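Local structure of cellobiose 2-epimerase (Spirochaeta thermophila DSM 6192, 5ZIG) at residues Leu144-Phe149 with Arg206-Pro211; Asp150-Arg155 with Glu199-Leu204; Asn192-Ile197 with Glu240-Met245. The protein probably catalyses the reversible 2-epimerization of cellobiose to 4-O-beta-D-glucopyranosyl-D-mannose. All blocks are in the same frame, centred on the assembly; numbering follows the deposited sequence.

How the contacts relate
All three contacts use helix 191-208, an inner helix of the (alpha/alpha)6 barrel. Contacts 1 and 2 both join it to the outer helix 139-156; their centres lie 7 Å apart and they touch: the rings of Phe-149 and Tyr-201 meet edge-to-face (Phe-149 CD1 to Tyr-201 CZ 3.5 Å), and Trp-146 CZ3 packs 3.8 Å from Leu-204 CD2. Contact 1 is at the surface, contact 2 is buried. Contact 3 lies toward the other end of the helix, its centre 15 Å from that of contact 2 and 22 Å from that of contact 1, and ties the helix to a loop of the 237-245 hairpin. In this family the sugar probably binds in the central cavity of the barrel.

Contact 1 (Leu144-Phe149 with Arg206-Pro211); sequences LAWETF and RTTKEP
Trp-146 and Thr-208 mark the closest backbone approach of the two segments, yet their CA atoms are still 10.3 Å apart, so side chains must span the gap. Residues 144-149 are a continuous part of helix 139-156. In 206-211 the chain leaves helix 191-208 after Thr-208, turns at Lys-209, whose phi is positive (58°), and enters helix 211-228 with Glu-210 as N-cap.

The indole does most of the bridging. With CG opposite the carbonyl carbon across the CA-CB bond (chi1 -86°), its six-membered ring reaches the turn with the CZ2-CH2 side leading. Glu-210 CB sits at the ring edge, near the ring plane, 3.4 Å from Trp-146 CH2, and Glu-210 CG follows at 3.5 Å from the same atom. Thr-208 lies alongside the indole, pointing the other way: its OG1 comes in obliquely, 3.5 Å from Trp-146 CZ2, while its CG2 lies 3.8 Å from that carbon. No hydrogen bond crosses, and the evidence is for van der Waals packing alone.

The polar ends are used at the two helix ends that flank the turn. Thr-208 OG1 is hydrogen-bonded to Leu-204 O, one helical turn back, and also receives a weak bond from Glu-210 N at 3.4 Å. The Glu-210 chain bends at chi2 (51°), and its OE2 caps the N of Arg-212, so only the aliphatic part of this residue is offered to the tryptophan. Leu-204 and Val-213 extend the apolar surroundings of the indole, and Phe-149 CD2 meets its edge in plane.

Here an outer-helix tryptophan packs against the short turn joining an inner helix to the next outer one, a junction belonging to the helical-hairpin architecture of the (alpha/alpha)6 barrel.

Contact 2 (Asp150-Arg155 with Glu199-Leu204); sequences DLLEDR and EAYSTL
Tyr-201, on inner helix 191-208, reaches across to Leu-152 and Glu-153 of outer helix 139-156, a buried inner-to-outer helix contact of the (alpha/alpha)6 barrel. The nearest CA atoms, those of Leu-152 and Tyr-201, are 10.8 Å apart, a gap that the length of the tyrosine fills.

The polar component is one hydrogen bond, Tyr-201 OH donating to Glu-153 OE2 at 2.8 Å. It uses the anti lone pair of OE2, the one facing away from the other carboxylate oxygen. OE2 lies at the ring edge, near its plane, while the carboxylate is turned 62° from the ring. Glu-153 CG stands opposite the carbonyl carbon, and the chain then bends at chi2 (-62°), which brings OE2 round to the phenol. The same oxygen is also hydrogen-bonded to Tyr-164 OH, so two phenols grip this buried oxygen, which would favour the ionised carboxylate.

Val-213 and Ala-216 of helix 211-228 also touch the tyrosine. The apolar contact across the segments comes from Leu-152, whose CD2 approaches the ring edge, 4.0 Å from Tyr-201 CE1. Leu-152 CB makes a close, non-bonded carbon-oxygen approach, 3.2 Å from Tyr-201 OH.

Contact 3 (Asn192-Ile197 with Glu240-Met245); sequences NTHLHI and EDWAPM
A T-shaped aromatic pair, His-194 with Trp-242, joins the beginning of inner helix 191-208 to the loop of a beta hairpin at one end of the barrel. Both residues are buried, and they are the two that touch across these segments; their CA atoms stay 12.1 Å apart, so the rings alone close the distance.

The two side chains extend to meet each other. The edge of the Trp-242 six-membered ring is presented to one face of the imidazole, with ring centroids 4.9 Å apart and planes inclined at 62°. Trp-242 CH2 leads, displaced from the middle of the imidazole toward its rim: it is 3.4 Å from His-194 CE1 and 3.4 Å from His-194 NE2. Trp-242 CZ2 follows at 3.6 Å from His-194 NE2.

The imidazole is hydrogen-bonded at both nitrogens: ND1 with Thr-190 O, NE2 with the backbone N of Tyr-164. This pair of bonds would restrain the ring's rotation, keeping one face toward the tryptophan. The indole is held in turn by stacking on His-227 and by meeting Phe-238.

Trp-242 has a positive phi (77°) and lies within an Asx turn: Asp-241 OD1 accepts from Ala-243 N at 3.2 Å, the donor standing above the carboxylate plane. Glu-240 O, before the turn, is hydrogen-bonded to Lys-189 NZ; after it, Met-245 pairs with Tyr-237 by backbone bonds.

The contact thus couples a helix to the loop between strands 237-238 and 244-245 of a small three-stranded antiparallel sheet: an edge-to-face ring pair joining an inner helix to a hairpin loop at one end of the (alpha/alpha)6 barrel, the fold expected for the N-acylglucosamine 2-epimerase family.

Contact 1 (Leu144-Phe149 with Arg206-Pro211)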
loop_
_atom_site.group_PDB
_atom_site.type_symbol
_atom_site.label_atom_id
_atom_site.label_comp_id
_atom_site.label_asym_id
_atom_site.label_seq_id
_atom_site.Cartn_x
_atom_site.Cartn_y
_atom_site.Cartn_z
ATOM N N LEU A 144 2.465 16.652 12.817
ATOM C CA LEU A 144 1.321 16.577 11.918
ATOM C C LEU A 144 0.767 15.160 11.834
ATOM O O LEU A 144 -0.454 14.968 11.775
ATOM C CB LEU A 144 1.706 17.098 10.536
ATOM C CG LEU A 144 1.624 18.625 10.473
ATOM C CD1 LEU A 144 2.397 19.165 9.288
ATOM C CD2 LEU A 144 0.170 19.031 10.382
ATOM N N ALA A 145 1.630 14.153 11.812
ATOM C CA ALA A 145 1.113 12.789 11.828
ATOM C C ALA A 145 0.297 12.543 13.093
ATOM O O ALA A 145 -0.727 11.854 13.059
ATOM C CB ALA A 145 2.263 11.788 11.704
ATOM N N TRP A 146 0.711 13.146 14.209
ATOM C CA TRP A 146 0.013 12.942 15.480
ATOM C C TRP A 146 -1.336 13.643 15.495
ATOM O O TRP A 146 -2.321 13.100 16.022
ATOM C CB TRP A 146 0.876 13.446 16.631
ATOM C CG TRP A 146 1.847 12.447 17.145
ATOM C CD1 TRP A 146 3.197 12.614 17.290
ATOM C CD2 TRP A 146 1.560 11.115 17.584
ATOM N NE1 TRP A 146 3.765 11.471 17.805
ATOM C CE2 TRP A 146 2.781 10.535 17.989
ATOM C CE3 TRP A 146 0.390 10.354 17.676
ATOM C CZ2 TRP A 146 2.857 9.248 18.481
ATOM C CZ3 TRP A 146 0.474 9.077 18.167
ATOM C CH2 TRP A 146 1.697 8.537 18.560
ATOM N N GLU A 147 -1.391 14.860 14.941
ATOM C CA GLU A 147 -2.662 15.555 14.787
ATOM C C GLU A 147 -3.638 14.735 13.955
ATOM O O GLU A 147 -4.824 14.634 14.283
ATOM C CB GLU A 147 -2.424 16.921 14.135
ATOM C CG GLU A 147 -3.629 17.878 14.169
ATOM C CD GLU A 147 -3.383 19.157 13.386
ATOM O OE1 GLU A 147 -3.060 19.101 12.177
ATOM O OE2 GLU A 147 -3.489 20.235 13.991
ATOM N N THR A 148 -3.156 14.133 12.867
ATOM C CA THR A 148 -4.047 13.399 11.977
ATOM C C THR A 148 -4.530 12.100 12.625
ATOM O O THR A 148 -5.725 11.781 12.565
ATOM C CB THR A 148 -3.321 13.131 10.643
ATOM O OG1 THR A 148 -2.654 14.333 10.210
ATOM C CG2 THR A 148 -4.289 12.678 9.571
ATOM N N PHE A 149 -3.598 11.337 13.222
ATOM C CA PHE A 149 -3.959 10.204 14.088
ATOM C C PHE A 149 -5.070 10.588 15.063
ATOM O O PHE A 149 -6.083 9.889 15.186
ATOM C CB PHE A 149 -2.719 9.746 14.862
ATOM C CG PHE A 149 -2.979 8.649 15.881
ATOM C CD1 PHE A 149 -3.138 7.320 15.486
ATOM C CD2 PHE A 149 -3.085 8.954 17.227
ATOM C CE1 PHE A 149 -3.354 6.305 16.427
ATOM C CE2 PHE A 149 -3.316 7.944 18.176
ATOM C CZ PHE A 149 -3.443 6.617 17.770
ATOM N N ARG A 206 6.004 1.833 15.057
ATOM C CA ARG A 206 7.430 1.562 14.911
ATOM C C ARG A 206 8.249 2.820 15.157
ATOM O O ARG A 206 9.309 2.772 15.792
ATOM C CB ARG A 206 7.736 1.005 13.521
ATOM C CG ARG A 206 9.240 0.800 13.306
ATOM C CD ARG A 206 9.571 0.203 11.915
ATOM N NE ARG A 206 9.372 -1.238 11.915
ATOM C CZ ARG A 206 8.321 -1.853 11.394
ATOM N NH1 ARG A 206 7.362 -1.147 10.804
ATOM N NH2 ARG A 206 8.239 -3.178 11.453
ATOM N N THR A 207 7.770 3.962 14.663
ATOM C CA THR A 207 8.506 5.218 14.763
ATOM C C THR A 207 8.494 5.774 16.191
ATOM O O THR A 207 9.470 6.403 16.613
ATOM C CB THR A 207 7.897 6.238 13.774
ATOM O OG1 THR A 207 7.743 5.636 12.469
ATOM C CG2 THR A 207 8.734 7.525 13.668
ATOM N N THR A 208 7.422 5.542 16.962
ATOM C CA THR A 208 7.248 6.218 18.248
ATOM C C THR A 208 7.029 5.302 19.450
ATOM O O THR A 208 7.247 5.752 20.578
ATOM C CB THR A 208 6.053 7.192 18.198
ATOM O OG1 THR A 208 4.841 6.439 18.063
ATOM C CG2 THR A 208 6.165 8.181 17.046
ATOM N N LYS A 209 6.562 4.068 19.262
ATOM C CA LYS A 209 6.283 3.151 20.370
ATOM C C LYS A 209 5.263 3.736 21.340
ATOM O O LYS A 209 5.259 3.415 22.536
ATOM C CB LYS A 209 7.565 2.760 21.120
ATOM C CG LYS A 209 8.324 1.590 20.504
ATOM C CD LYS A 209 9.136 2.024 19.295
ATOM C CE LYS A 209 10.036 3.217 19.628
ATOM N NZ LYS A 209 10.926 3.626 18.492
ATOM N N GLU A 210 4.405 4.607 20.835
ATOM C CA GLU A 210 3.367 5.174 21.670
ATOM C C GLU A 210 2.304 4.102 21.891
ATOM O O GLU A 210 1.837 3.494 20.920
ATOM C CB GLU A 210 2.802 6.438 21.023
ATOM C CG GLU A 210 1.558 7.040 21.689
ATOM C CD GLU A 210 1.709 7.243 23.187
ATOM O OE1 GLU A 210 2.707 7.875 23.612
ATOM O OE2 GLU A 210 0.823 6.762 23.931
ATOM N N PRO A 211 1.977 3.768 23.143
ATOM C CA PRO A 211 1.007 2.684 23.391
ATOM C C PRO A 211 -0.391 2.948 22.831
ATOM O O PRO A 211 -1.141 1.986 22.597
ATOM C CB PRO A 211 0.980 2.584 24.929
ATOM C CG PRO A 211 2.315 3.101 25.363
ATOM C CD PRO A 211 2.666 4.194 24.374
#

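Contact 2 (Asp150-Arg155 with Glu199-Leu204)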
loop_
_atom_site.group_PDB
_atom_site.type_symbol
_atom_site.label_atom_id
_atom_site.label_comp_id
_atom_site.label_asym_id
_atom_site.label_seq_id
_atom_site.Cartn_x
_atom_site.Cartn_y
_atom_site.Cartn_z
ATOM N N ASP A 150 -4.901 11.715 15.759
ATOM C CA ASP A 150 -5.916 12.117 16.733
ATOM C C ASP A 150 -7.269 12.299 16.070
ATOM O O ASP A 150 -8.301 11.964 16.663
ATOM C CB ASP A 150 -5.484 13.392 17.460
ATOM C CG ASP A 150 -4.514 13.104 18.586
ATOM O OD1 ASP A 150 -4.428 11.920 18.983
ATOM O OD2 ASP A 150 -3.834 14.040 19.064
ATOM N N LEU A 151 -7.288 12.794 14.823
ATOM C CA LEU A 151 -8.565 12.978 14.131
ATOM C C LEU A 151 -9.175 11.639 13.760
ATOM O O LEU A 151 -10.390 11.434 13.909
ATOM C CB LEU A 151 -8.378 13.820 12.871
ATOM C CG LEU A 151 -8.203 15.333 12.987
ATOM C CD1 LEU A 151 -7.835 15.886 11.617
ATOM C CD2 LEU A 151 -9.471 15.995 13.531
ATOM N N LEU A 152 -8.346 10.743 13.207
ATOM C CA LEU A 152 -8.781 9.392 12.889
ATOM C C LEU A 152 -9.408 8.701 14.099
ATOM O O LEU A 152 -10.412 7.989 13.967
ATOM C CB LEU A 152 -7.594 8.585 12.359
ATOM C CG LEU A 152 -7.207 8.672 10.881
ATOM C CD1 LEU A 152 -7.422 10.066 10.288
ATOM C CD2 LEU A 152 -5.763 8.230 10.690
ATOM N N GLU A 153 -8.824 8.888 15.286
ATOM C CA GLU A 153 -9.392 8.262 16.466
ATOM C C GLU A 153 -10.578 9.072 16.981
ATOM O O GLU A 153 -11.648 8.516 17.249
ATOM C CB GLU A 153 -8.318 8.096 17.549
ATOM C CG GLU A 153 -7.122 7.228 17.115
ATOM C CD GLU A 153 -7.524 5.812 16.775
ATOM O OE1 GLU A 153 -8.048 5.096 17.663
ATOM O OE2 GLU A 153 -7.324 5.423 15.597
ATOM N N ASP A 154 -10.426 10.393 17.069
ATOM C CA ASP A 154 -11.478 11.179 17.716
ATOM C C ASP A 154 -12.716 11.327 16.828
ATOM O O ASP A 154 -13.846 11.174 17.310
ATOM C CB ASP A 154 -10.920 12.541 18.147
ATOM C CG ASP A 154 -9.752 12.414 19.152
ATOM O OD1 ASP A 154 -8.958 13.378 19.305
ATOM O OD2 ASP A 154 -9.615 11.334 19.774
ATOM N N ARG A 155 -12.537 11.603 15.535
ATOM C CA ARG A 155 -13.673 11.709 14.622
ATOM C C ARG A 155 -13.918 10.447 13.805
ATOM O O ARG A 155 -15.074 10.146 13.497
ATOM C CB ARG A 155 -13.495 12.888 13.650
ATOM C CG ARG A 155 -13.156 14.234 14.298
ATOM C CD ARG A 155 -14.263 14.728 15.229
ATOM N NE ARG A 155 -15.549 14.864 14.545
ATOM C CZ ARG A 155 -16.641 14.187 14.881
ATOM N NH1 ARG A 155 -16.608 13.331 15.895
ATOM N NH2 ARG A 155 -17.767 14.363 14.210
ATOM N N GLU A 199 -1.947 -0.140 8.243
ATOM C CA GLU A 199 -0.621 0.013 7.650
ATOM C C GLU A 199 0.083 1.245 8.192
ATOM O O GLU A 199 1.252 1.183 8.611
ATOM C CB GLU A 199 -0.748 0.070 6.125
ATOM C CG GLU A 199 0.468 0.583 5.377
ATOM C CD GLU A 199 0.158 0.844 3.907
ATOM O OE1 GLU A 199 -0.621 1.775 3.594
ATOM O OE2 GLU A 199 0.667 0.095 3.060
ATOM N N ALA A 200 -0.632 2.374 8.214
ATOM C CA ALA A 200 -0.108 3.603 8.796
ATOM C C ALA A 200 0.290 3.406 10.249
ATOM O O ALA A 200 1.342 3.887 10.683
ATOM C CB ALA A 200 -1.162 4.719 8.691
ATOM N N TYR A 201 -0.562 2.736 11.026
ATOM C CA TYR A 201 -0.367 2.693 12.476
ATOM C C TYR A 201 0.824 1.824 12.847
ATOM O O TYR A 201 1.608 2.199 13.725
ATOM C CB TYR A 201 -1.631 2.196 13.170
ATOM C CG TYR A 201 -2.747 3.229 13.226
ATOM C CD1 TYR A 201 -2.633 4.446 12.558
ATOM C CD2 TYR A 201 -3.897 2.994 13.956
ATOM C CE1 TYR A 201 -3.652 5.397 12.608
ATOM C CE2 TYR A 201 -4.948 3.950 14.008
ATOM C CZ TYR A 201 -4.804 5.147 13.339
ATOM O OH TYR A 201 -5.810 6.108 13.391
ATOM N N SER A 202 0.971 0.661 12.200
ATOM C CA SER A 202 2.184 -0.143 12.393
ATOM C C SER A 202 3.436 0.721 12.280
ATOM O O SER A 202 4.332 0.652 13.129
ATOM C CB SER A 202 2.243 -1.299 11.386
ATOM O OG SER A 202 1.246 -2.280 11.652
ATOM N N THR A 203 3.487 1.580 11.261
ATOM C CA THR A 203 4.656 2.425 11.027
ATOM C C THR A 203 4.730 3.582 12.031
ATOM O O THR A 203 5.825 3.938 12.487
ATOM C CB THR A 203 4.638 2.921 9.563
ATOM O OG1 THR A 203 4.976 1.835 8.689
ATOM C CG2 THR A 203 5.631 4.065 9.318
ATOM N N LEU A 204 3.589 4.181 12.393
ATOM C CA LEU A 204 3.610 5.209 13.437
ATOM C C LEU A 204 4.050 4.609 14.769
ATOM O O LEU A 204 4.819 5.227 15.514
ATOM C CB LEU A 204 2.233 5.886 13.557
ATOM C CG LEU A 204 2.111 7.036 14.575
ATOM C CD1 LEU A 204 3.061 8.194 14.234
ATOM C CD2 LEU A 204 0.672 7.529 14.752
#

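Contact 3 (Asn192-Ile197 with Glu240-Met245)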
loop_
_atom_site.group_PDB
_atom_site.type_symbol
_atom_site.label_atom_id
_atom_site.label_comp_id
_atom_site.label_asym_id
_atom_site.label_seq_id
_atom_site.Cartn_x
_atom_site.Cartn_y
_atom_site.Cartn_z
ATOM N N ASN A 192 -10.655 -1.890 2.474
ATOM C CA ASN A 192 -9.524 -1.196 1.888
ATOM C C ASN A 192 -9.033 -0.085 2.808
ATOM O O ASN A 192 -7.837 0.008 3.116
ATOM C CB ASN A 192 -9.942 -0.659 0.520
ATOM C CG ASN A 192 -8.809 -0.019 -0.206
ATOM O OD1 ASN A 192 -7.765 -0.636 -0.418
ATOM N ND2 ASN A 192 -8.996 1.234 -0.585
ATOM N N THR A 193 -9.958 0.756 3.278
ATOM C CA THR A 193 -9.586 1.828 4.190
ATOM C C THR A 193 -9.103 1.283 5.529
ATOM O O THR A 193 -8.152 1.813 6.122
ATOM C CB THR A 193 -10.775 2.771 4.382
ATOM O OG1 THR A 193 -10.983 3.508 3.166
ATOM C CG2 THR A 193 -10.506 3.730 5.507
ATOM N N HIS A 194 -9.724 0.216 6.018
ATOM C CA HIS A 194 -9.278 -0.340 7.291
ATOM C C HIS A 194 -7.862 -0.891 7.189
ATOM O O HIS A 194 -7.056 -0.710 8.111
ATOM C CB HIS A 194 -10.261 -1.399 7.779
ATOM C CG HIS A 194 -11.460 -0.806 8.448
ATOM N ND1 HIS A 194 -12.549 -0.349 7.742
ATOM C CD2 HIS A 194 -11.708 -0.521 9.748
ATOM C CE1 HIS A 194 -13.439 0.145 8.581
ATOM N NE2 HIS A 194 -12.953 0.059 9.805
ATOM N N LEU A 195 -7.528 -1.518 6.052
ATOM C CA LEU A 195 -6.196 -2.099 5.901
ATOM C C LEU A 195 -5.139 -1.012 5.888
ATOM O O LEU A 195 -4.054 -1.169 6.457
ATOM C CB LEU A 195 -6.114 -2.933 4.618
ATOM C CG LEU A 195 -4.745 -3.557 4.286
ATOM C CD1 LEU A 195 -4.471 -4.630 5.304
ATOM C CD2 LEU A 195 -4.681 -4.174 2.891
ATOM N N HIS A 196 -5.406 0.110 5.235
ATOM C CA HIS A 196 -4.330 1.085 5.159
ATOM C C HIS A 196 -4.230 1.934 6.413
ATOM O O HIS A 196 -3.174 2.529 6.664
ATOM C CB HIS A 196 -4.479 1.901 3.875
ATOM C CG HIS A 196 -4.103 1.105 2.663
ATOM N ND1 HIS A 196 -2.793 0.958 2.252
ATOM C CD2 HIS A 196 -4.849 0.355 1.816
ATOM C CE1 HIS A 196 -2.755 0.189 1.179
ATOM N NE2 HIS A 196 -3.987 -0.201 0.902
ATOM N N ILE A 197 -5.270 1.951 7.236
ATOM C CA ILE A 197 -5.111 2.566 8.546
ATOM C C ILE A 197 -4.209 1.704 9.415
ATOM O O ILE A 197 -3.288 2.198 10.079
ATOM C CB ILE A 197 -6.474 2.805 9.209
ATOM C CG1 ILE A 197 -7.191 3.967 8.522
ATOM C CG2 ILE A 197 -6.268 3.130 10.685
ATOM C CD1 ILE A 197 -8.712 3.840 8.542
ATOM N N GLU A 240 -22.575 -0.359 8.645
ATOM C CA GLU A 240 -22.073 0.217 9.888
ATOM C C GLU A 240 -21.880 -0.857 10.952
ATOM O O GLU A 240 -20.827 -0.909 11.603
ATOM C CB GLU A 240 -23.024 1.310 10.384
ATOM C CG GLU A 240 -22.374 2.314 11.315
ATOM C CD GLU A 240 -23.388 3.110 12.130
ATOM O OE1 GLU A 240 -24.581 2.730 12.131
ATOM O OE2 GLU A 240 -22.983 4.113 12.763
ATOM N N ASP A 241 -22.867 -1.753 11.113
ATOM C CA ASP A 241 -22.775 -2.860 12.056
ATOM C C ASP A 241 -21.988 -4.057 11.497
ATOM O O ASP A 241 -22.114 -5.162 12.039
ATOM C CB ASP A 241 -24.175 -3.307 12.501
ATOM C CG ASP A 241 -25.002 -3.904 11.367
ATOM O OD1 ASP A 241 -24.499 -4.050 10.230
ATOM O OD2 ASP A 241 -26.180 -4.228 11.615
ATOM N N TRP A 242 -21.216 -3.863 10.425
ATOM C CA TRP A 242 -20.264 -4.836 9.865
ATOM C C TRP A 242 -20.943 -5.944 9.073
ATOM O O TRP A 242 -20.301 -6.920 8.712
ATOM C CB TRP A 242 -19.357 -5.445 10.941
ATOM C CG TRP A 242 -18.330 -4.467 11.364
ATOM C CD1 TRP A 242 -18.288 -3.769 12.545
ATOM C CD2 TRP A 242 -17.208 -4.022 10.589
ATOM N NE1 TRP A 242 -17.193 -2.933 12.552
ATOM C CE2 TRP A 242 -16.513 -3.073 11.367
ATOM C CE3 TRP A 242 -16.720 -4.341 9.312
ATOM C CZ2 TRP A 242 -15.359 -2.439 10.913
ATOM C CZ3 TRP A 242 -15.571 -3.720 8.869
ATOM C CH2 TRP A 242 -14.908 -2.770 9.662
ATOM N N ALA A 243 -22.223 -5.810 8.775
ATOM C CA ALA A 243 -22.851 -6.743 7.865
ATOM C C ALA A 243 -22.172 -6.655 6.496
ATOM O O ALA A 243 -21.855 -5.550 6.024
ATOM C CB ALA A 243 -24.353 -6.451 7.755
ATOM N N PRO A 244 -21.911 -7.791 5.846
ATOM C CA PRO A 244 -21.328 -7.766 4.496
ATOM C C PRO A 244 -22.234 -7.080 3.480
ATOM O O PRO A 244 -23.442 -7.311 3.436
ATOM C CB PRO A 244 -21.159 -9.252 4.168
ATOM C CG PRO A 244 -21.073 -9.908 5.517
ATOM C CD PRO A 244 -21.993 -9.158 6.386
ATOM N N MET A 245 -21.639 -6.240 2.642
ATOM C CA MET A 245 -22.361 -5.631 1.535
ATOM C C MET A 245 -21.713 -6.040 0.217
ATOM O O MET A 245 -20.484 -6.107 0.119
ATOM C CB MET A 245 -22.387 -4.107 1.659
ATOM C CG MET A 245 -23.177 -3.611 2.854
ATOM S SD MET A 245 -22.984 -1.836 3.118
ATOM C CE MET A 245 -23.744 -1.159 1.634
#